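Local coordinates for protein 30-kDa cleavage and polyadenylation specificity factor 30 (Arabidopsis thaliana, PDB 5ZUU) that binds m6A-modified RNA through its YTH domain and, within the CPSF complex, serves pre-mRNA 3'-end formation and poly(A) site selection, at residues 43-46 against 47-50; 122-125 against 126-130. All coordinates share one frame; numbering follows the deposited sequence.

Contact 1 of 2, residues 43-46 against 47-50; sequences RSNE and AKLN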
ATOM      1  N   ARG A  43      -4.805  -8.590 -13.070  1.00 18.02           N
ATOM      2  CA  ARG A  43      -5.401  -7.887 -14.247  1.00 17.79           C
ATOM      3  C   ARG A  43      -6.825  -7.415 -14.054  1.00 15.37           C
ATOM      4  O   ARG A  43      -7.170  -6.291 -14.364  1.00 15.09           O
ATOM      5  CB  ARG A  43      -5.273  -8.742 -15.485  1.00 20.11           C
ATOM      6  CG  ARG A  43      -3.785  -8.959 -15.829  1.00 23.95           C
ATOM      7  CD  ARG A  43      -3.516  -9.510 -17.213  1.00 28.47           C
ATOM      8  NE  ARG A  43      -4.056  -8.546 -18.185  1.00 33.96           N
ATOM      9  CZ  ARG A  43      -4.234  -8.772 -19.496  1.00 36.59           C
ATOM     10  NH1 ARG A  43      -3.900  -9.939 -20.040  1.00 36.59           N
ATOM     11  NH2 ARG A  43      -4.749  -7.815 -20.273  1.00 35.33           N
ATOM     12  N   SER A  44      -7.625  -8.249 -13.439  1.00 14.80           N
ATOM     13  CA  SER A  44      -8.987  -7.884 -13.102  1.00 14.32           C
ATOM     14  C   SER A  44      -9.152  -6.722 -12.158  1.00 14.05           C
ATOM     15  O   SER A  44     -10.285  -6.245 -11.983  1.00 14.67           O
ATOM     16  CB  SER A  44      -9.674  -9.080 -12.429  1.00 14.73           C
ATOM     17  OG  SER A  44      -8.972  -9.437 -11.241  1.00 16.53           O
ATOM     18  N   ASN A  45      -8.090  -6.279 -11.484  1.00 12.95           N
ATOM     19  CA  ASN A  45      -8.195  -5.176 -10.545  1.00 13.03           C
ATOM     20  C   ASN A  45      -7.750  -3.833 -11.118  1.00 13.51           C
ATOM     21  O   ASN A  45      -7.878  -2.800 -10.400  1.00 12.76           O
ATOM     22  CB  ASN A  45      -7.369  -5.473  -9.263  1.00 12.77           C
ATOM     23  CG  ASN A  45      -7.981  -6.545  -8.397  1.00 12.62           C
ATOM     24  OD1 ASN A  45      -9.215  -6.681  -8.282  1.00 13.55           O
ATOM     25  ND2 ASN A  45      -7.132  -7.318  -7.773  1.00 13.81           N
ATOM     26  N   GLU A  46      -7.215  -3.815 -12.355  1.00 12.26           N
ATOM     27  CA  GLU A  46      -6.528  -2.625 -12.825  1.00 12.81           C
ATOM     28  C   GLU A  46      -7.472  -1.426 -13.103  1.00 15.45           C
ATOM     29  O   GLU A  46      -7.146  -0.252 -12.813  1.00 15.40           O
ATOM     30  CB  GLU A  46      -5.648  -2.956 -14.013  1.00 13.04           C
ATOM     31  CG  GLU A  46      -4.589  -3.957 -13.647  1.00 13.59           C
ATOM     32  CD  GLU A  46      -3.642  -4.349 -14.759  1.00 14.53           C
ATOM     33  OE1 GLU A  46      -4.130  -4.907 -15.735  1.00 15.52           O
ATOM     34  OE2 GLU A  46      -2.404  -4.131 -14.626  1.00 16.01           O
ATOM     35  N   ALA A  47      -8.670  -1.721 -13.638  1.00 14.74           N
ATOM     36  CA  ALA A  47      -9.610  -0.699 -13.979  1.00 14.33           C
ATOM     37  C   ALA A  47     -10.141  -0.018 -12.714  1.00 14.10           C
ATOM     38  O   ALA A  47     -10.419   1.217 -12.694  1.00 13.40           O
ATOM     39  CB  ALA A  47     -10.772  -1.312 -14.733  1.00 14.17           C
ATOM     40  N   LYS A  48     -10.309  -0.797 -11.677  1.00 13.10           N
ATOM     41  CA  LYS A  48     -10.744  -0.189 -10.460  1.00 14.37           C
ATOM     42  C   LYS A  48      -9.720   0.662  -9.742  1.00 12.83           C
ATOM     43  O   LYS A  48     -10.095   1.721  -9.253  1.00 11.98           O
ATOM     44  CB  LYS A  48     -11.455  -1.142  -9.553  1.00 16.48           C
ATOM     45  CG  LYS A  48     -10.753  -1.961  -8.530  1.00 19.45           C
ATOM     46  CD  LYS A  48     -11.861  -2.303  -7.533  1.00 19.63           C
ATOM     47  CE  LYS A  48     -11.695  -3.664  -7.014  1.00 21.01           C
ATOM     48  NZ  LYS A  48     -12.663  -3.808  -5.899  1.00 21.74           N
ATOM     49  N   LEU A  49      -8.447   0.293  -9.794  1.00 11.98           N
ATOM     50  CA  LEU A  49      -7.452   1.202  -9.300  1.00 12.95           C
ATOM     51  C   LEU A  49      -7.368   2.402 -10.216  1.00 12.08           C
ATOM     52  O   LEU A  49      -7.161   3.480  -9.694  1.00 13.25           O
ATOM     53  CB  LEU A  49      -6.048   0.565  -9.093  1.00 12.47           C
ATOM     54  CG  LEU A  49      -6.032  -0.536  -8.064  1.00 13.08           C
ATOM     55  CD1 LEU A  49      -4.627  -1.031  -7.877  1.00 12.95           C
ATOM     56  CD2 LEU A  49      -6.622  -0.120  -6.712  1.00 14.01           C
ATOM     57  N   ASN A  50      -7.552   2.255 -11.530  1.00 11.15           N
ATOM     58  CA  ASN A  50      -7.459   3.446 -12.398  1.00 11.37           C
ATOM     59  C   ASN A  50      -8.653   4.380 -12.175  1.00 11.39           C
ATOM     60  O   ASN A  50      -8.527   5.613 -12.259  1.00 10.90           O
ATOM     61  CB  ASN A  50      -7.304   3.086 -13.903  1.00 11.64           C
ATOM     62  CG  ASN A  50      -5.860   2.781 -14.309  1.00 12.13           C
ATOM     63  OD1 ASN A  50      -4.925   3.098 -13.581  1.00 12.08           O
ATOM     64  ND2 ASN A  50      -5.682   2.137 -15.461  1.00 10.97           N
TER
HETATM   65  O   HOH W   1     -11.203  -3.857 -12.247  1.00 14.19           O
HETATM   66  O   HOH W   2     -11.176  -6.305  -5.576  1.00 25.39           O
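K48 sets CG between its own backbone N and carbonyl carbon (chi1 90°), whereas N45 keeps CG beside its backbone N. With these torsions the two side chains run alongside each other in the same direction at the first turn of helix 46-55 of the YTH domain. The lysine leaves past the N45 carbonyl, with K48 CG 3.5 Å from N45 O. A bend at chi3 then brings K48 CE to 4.1 Å from N45 OD1. A water between N45 OD1 and K48 NZ is bonded weakly to both; the ammonium also donates to the carbonyl of C137.

Two backbone bonds start the regular helix. L49 N reaches N45 O at 3.2 Å, nearly straight and in the carbonyl plane. N50 N reaches E46 O at 2.8 Å, tilted from that carbonyl's plane. One residue earlier in the series a water stands in the i to i+4 position, accepting from K48 N and donating to S44 O. The helix is fixed to its surroundings by side chains on both sides of this junction: E46 OE2 accepts from the amide of R101, N50 OD1 from that of I81, and L49 packs on M77 of strand 70-77. The base of the N50 side chain stays close to the helix backbone, its CB 3.5 Å from E46 O.

Contact 2 of 2, residues 122-125 against 126-130; sequences RNPY and NENLP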
ATOM      1  N   ARG A 122     -14.703  -2.399  11.157  1.00 15.17           N
ATOM      2  CA  ARG A 122     -15.393  -3.102  10.078  1.00 14.02           C
ATOM      3  C   ARG A 122     -15.624  -2.227   8.870  1.00 12.60           C
ATOM      4  O   ARG A 122     -15.675  -1.015   9.000  1.00 12.53           O
ATOM      5  CB  ARG A 122     -16.695  -3.663  10.582  1.00 14.72           C
ATOM      6  CG  ARG A 122     -16.465  -4.813  11.529  1.00 16.67           C
ATOM      7  CD  ARG A 122     -17.748  -5.160  12.304  1.00 18.08           C
ATOM      8  NE  ARG A 122     -17.499  -6.344  13.108  1.00 18.80           N
ATOM      9  CZ  ARG A 122     -17.907  -7.566  12.825  1.00 21.10           C
ATOM     10  NH1 ARG A 122     -18.600  -7.797  11.723  1.00 23.06           N
ATOM     11  NH2 ARG A 122     -17.615  -8.579  13.654  1.00 21.84           N
ATOM     12  N   ASN A 123     -15.746  -2.869   7.702  1.00 12.06           N
ATOM     13  CA  ASN A 123     -15.883  -2.201   6.405  1.00 12.12           C
ATOM     14  C   ASN A 123     -17.307  -2.389   5.779  1.00 12.95           C
ATOM     15  O   ASN A 123     -17.591  -3.456   5.266  1.00 12.17           O
ATOM     16  CB  ASN A 123     -14.894  -2.772   5.423  1.00 11.22           C
ATOM     17  CG  ASN A 123     -14.896  -2.048   4.110  1.00 11.51           C
ATOM     18  OD1 ASN A 123     -15.565  -1.021   3.950  1.00 11.79           O
ATOM     19  ND2 ASN A 123     -14.170  -2.601   3.121  1.00 10.85           N
ATOM     20  N   PRO A 124     -18.150  -1.329   5.788  1.00 13.57           N
ATOM     21  CA  PRO A 124     -19.483  -1.307   5.116  1.00 14.47           C
ATOM     22  C   PRO A 124     -19.449  -1.729   3.647  1.00 14.89           C
ATOM     23  O   PRO A 124     -20.380  -2.311   3.183  1.00 14.75           O
ATOM     24  CB  PRO A 124     -19.934   0.143   5.242  1.00 13.95           C
ATOM     25  CG  PRO A 124     -19.232   0.671   6.418  1.00 14.25           C
ATOM     26  CD  PRO A 124     -17.904  -0.070   6.501  1.00 14.18           C
ATOM     27  N   TYR A 125     -18.347  -1.478   2.949  1.00 14.54           N
ATOM     28  CA  TYR A 125     -18.221  -1.889   1.569  1.00 13.84           C
ATOM     29  C   TYR A 125     -17.996  -3.380   1.416  1.00 14.26           C
ATOM     30  O   TYR A 125     -17.999  -3.884   0.324  1.00 14.89           O
ATOM     31  CB  TYR A 125     -17.064  -1.133   0.889  1.00 12.66           C
ATOM     32  CG  TYR A 125     -17.254   0.346   0.632  1.00 11.75           C
ATOM     33  CD1 TYR A 125     -18.473   1.028   0.870  1.00 11.47           C
ATOM     34  CD2 TYR A 125     -16.225   1.060   0.025  1.00 11.42           C
ATOM     35  CE1 TYR A 125     -18.620   2.360   0.542  1.00 10.40           C
ATOM     36  CE2 TYR A 125     -16.352   2.381  -0.298  1.00 10.70           C
ATOM     37  CZ  TYR A 125     -17.545   3.011  -0.055  1.00 11.01           C
ATOM     38  OH  TYR A 125     -17.575   4.329  -0.336  1.00 11.31           O
ATOM     39  N   ASN A 126     -17.671  -4.101   2.469  1.00 15.68           N
ATOM     40  CA  ASN A 126     -17.538  -5.527   2.369  1.00 15.64           C
ATOM     41  C   ASN A 126     -18.448  -6.176   3.420  1.00 15.85           C
ATOM     42  O   ASN A 126     -17.995  -6.909   4.255  1.00 15.10           O
ATOM     43  CB  ASN A 126     -16.080  -5.942   2.576  1.00 16.29           C
ATOM     44  CG  ASN A 126     -15.873  -7.422   2.320  1.00 15.75           C
ATOM     45  OD1 ASN A 126     -16.568  -7.961   1.466  1.00 19.77           O
ATOM     46  ND2 ASN A 126     -14.957  -8.069   2.997  1.00 13.25           N
ATOM     47  N   GLU A 127     -19.728  -5.834   3.413  1.00 18.19           N
ATOM     48  CA  GLU A 127     -20.740  -6.480   4.292  1.00 20.51           C
ATOM     49  C   GLU A 127     -20.493  -6.294   5.779  1.00 18.99           C
ATOM     50  O   GLU A 127     -20.834  -7.156   6.609  1.00 15.87           O
ATOM     51  CB  GLU A 127     -20.799  -7.975   4.014  1.00 26.76           C
ATOM     52  CG  GLU A 127     -21.229  -8.292   2.617  1.00 30.96           C
ATOM     53  CD  GLU A 127     -21.067  -9.758   2.309  1.00 37.11           C
ATOM     54  OE1 GLU A 127     -20.419 -10.492   3.079  1.00 42.29           O
ATOM     55  OE2 GLU A 127     -21.601 -10.177   1.270  1.00 49.12           O
ATOM     56  N   ASN A 128     -19.870  -5.162   6.126  1.00 18.22           N
ATOM     57  CA  ASN A 128     -19.595  -4.884   7.509  1.00 18.63           C
ATOM     58  C   ASN A 128     -18.728  -5.981   8.175  1.00 16.88           C
ATOM     59  O   ASN A 128     -18.779  -6.163   9.384  1.00 18.21           O
ATOM     60  CB  ASN A 128     -20.923  -4.696   8.303  1.00 19.26           C
ATOM     61  CG  ASN A 128     -21.823  -3.639   7.740  1.00 20.09           C
ATOM     62  OD1 ASN A 128     -21.406  -2.520   7.478  1.00 25.83           O
ATOM     63  ND2 ASN A 128     -23.112  -3.952   7.649  1.00 22.86           N
ATOM     64  N   LEU A 129     -17.945  -6.695   7.393  1.00 16.53           N
ATOM     65  CA  LEU A 129     -16.991  -7.639   7.902  1.00 16.99           C
ATOM     66  C   LEU A 129     -15.724  -6.903   8.470  1.00 16.64           C
ATOM     67  O   LEU A 129     -15.395  -5.796   8.024  1.00 13.99           O
ATOM     68  CB  LEU A 129     -16.572  -8.579   6.775  1.00 18.46           C
ATOM     69  CG  LEU A 129     -17.664  -9.560   6.303  1.00 18.82           C
ATOM     70  CD1 LEU A 129     -17.344 -10.084   4.897  1.00 19.10           C
ATOM     71  CD2 LEU A 129     -17.836 -10.685   7.294  1.00 18.69           C
ATOM     72  N   PRO A 130     -15.003  -7.526   9.422  1.00 16.63           N
ATOM     73  CA  PRO A 130     -13.821  -6.886   9.984  1.00 16.16           C
ATOM     74  C   PRO A 130     -12.812  -6.621   8.896  1.00 15.78           C
ATOM     75  O   PRO A 130     -12.712  -7.392   7.970  1.00 18.44           O
ATOM     76  CB  PRO A 130     -13.269  -7.896  11.001  1.00 17.01           C
ATOM     77  CG  PRO A 130     -14.154  -9.055  10.959  1.00 18.07           C
ATOM     78  CD  PRO A 130     -15.395  -8.733  10.176  1.00 18.37           C
TER
HETATM   79  O   HOH W   3     -20.980  -4.789   1.201  1.00 23.59           O
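R122 turns one face of its guanidinium to P130 CD, which sits 3.7 Å above the plane, offset toward the rim. The two side chains run side by side, and the arginine, extended from CG to NE, passes the N128 carbonyl on the way. Its NH1 donates to N128 O at 2.9 Å, in the carbonyl plane and 15° out of the guanidinium plane. This grip spans a small antiparallel beta hairpin, strands 122-123 and 129-130, closed by a type I' turn from N126 to L129.

Inside the hairpin N123 N donates to L129 O at 3.0 Å, while N123 O takes two amides: N126 N at 2.9 Å, from well above the carbonyl plane, and N128 N through a weaker, bent bond. With CG opposite its backbone N (chi1 -175°), the N123 side chain brings OD1 forward to Y125 N, 3.0 Å away, the donor lying above the amide carbonyl plane, in an Asx turn. The same amide ties the hairpin to strand 138-140 and beyond, OD1 also accepting from E141 N and ND2 donating to E139 O. Replacing N123 with an alanine is likely to cost the amides of Y125 and E141 their shared acceptor and the E139 carbonyl its donor, weakening the tie to strand 138-140. N128, crossing P124 at about a right angle, brings OD1 to 3.3 Å from P124 CA, and a water links P124 O to E127 N. Within the hairpin the arginine charge thus meets a neutral carbonyl, whose dipole would probably favour it.

Both contacts are local and belong to one YTH domain, yet they hold different elements: contact 1 starts helix 46-55, contact 2 closes the separate two-stranded hairpin. Their centres are 21 Å apart and they do not touch, although each comes to about 7 Å from the bound RNA at its nearest atom. Contact 1 is partly buried, with N45 and L49 inside, and relies on two backbone helical bonds, while its side chains reach out to other parts of the domain. Contact 2 is a surface contact with N123 as its buried residue; there an arginine side chain and an asparagine amide supplement a short, weakly bonded strand pair.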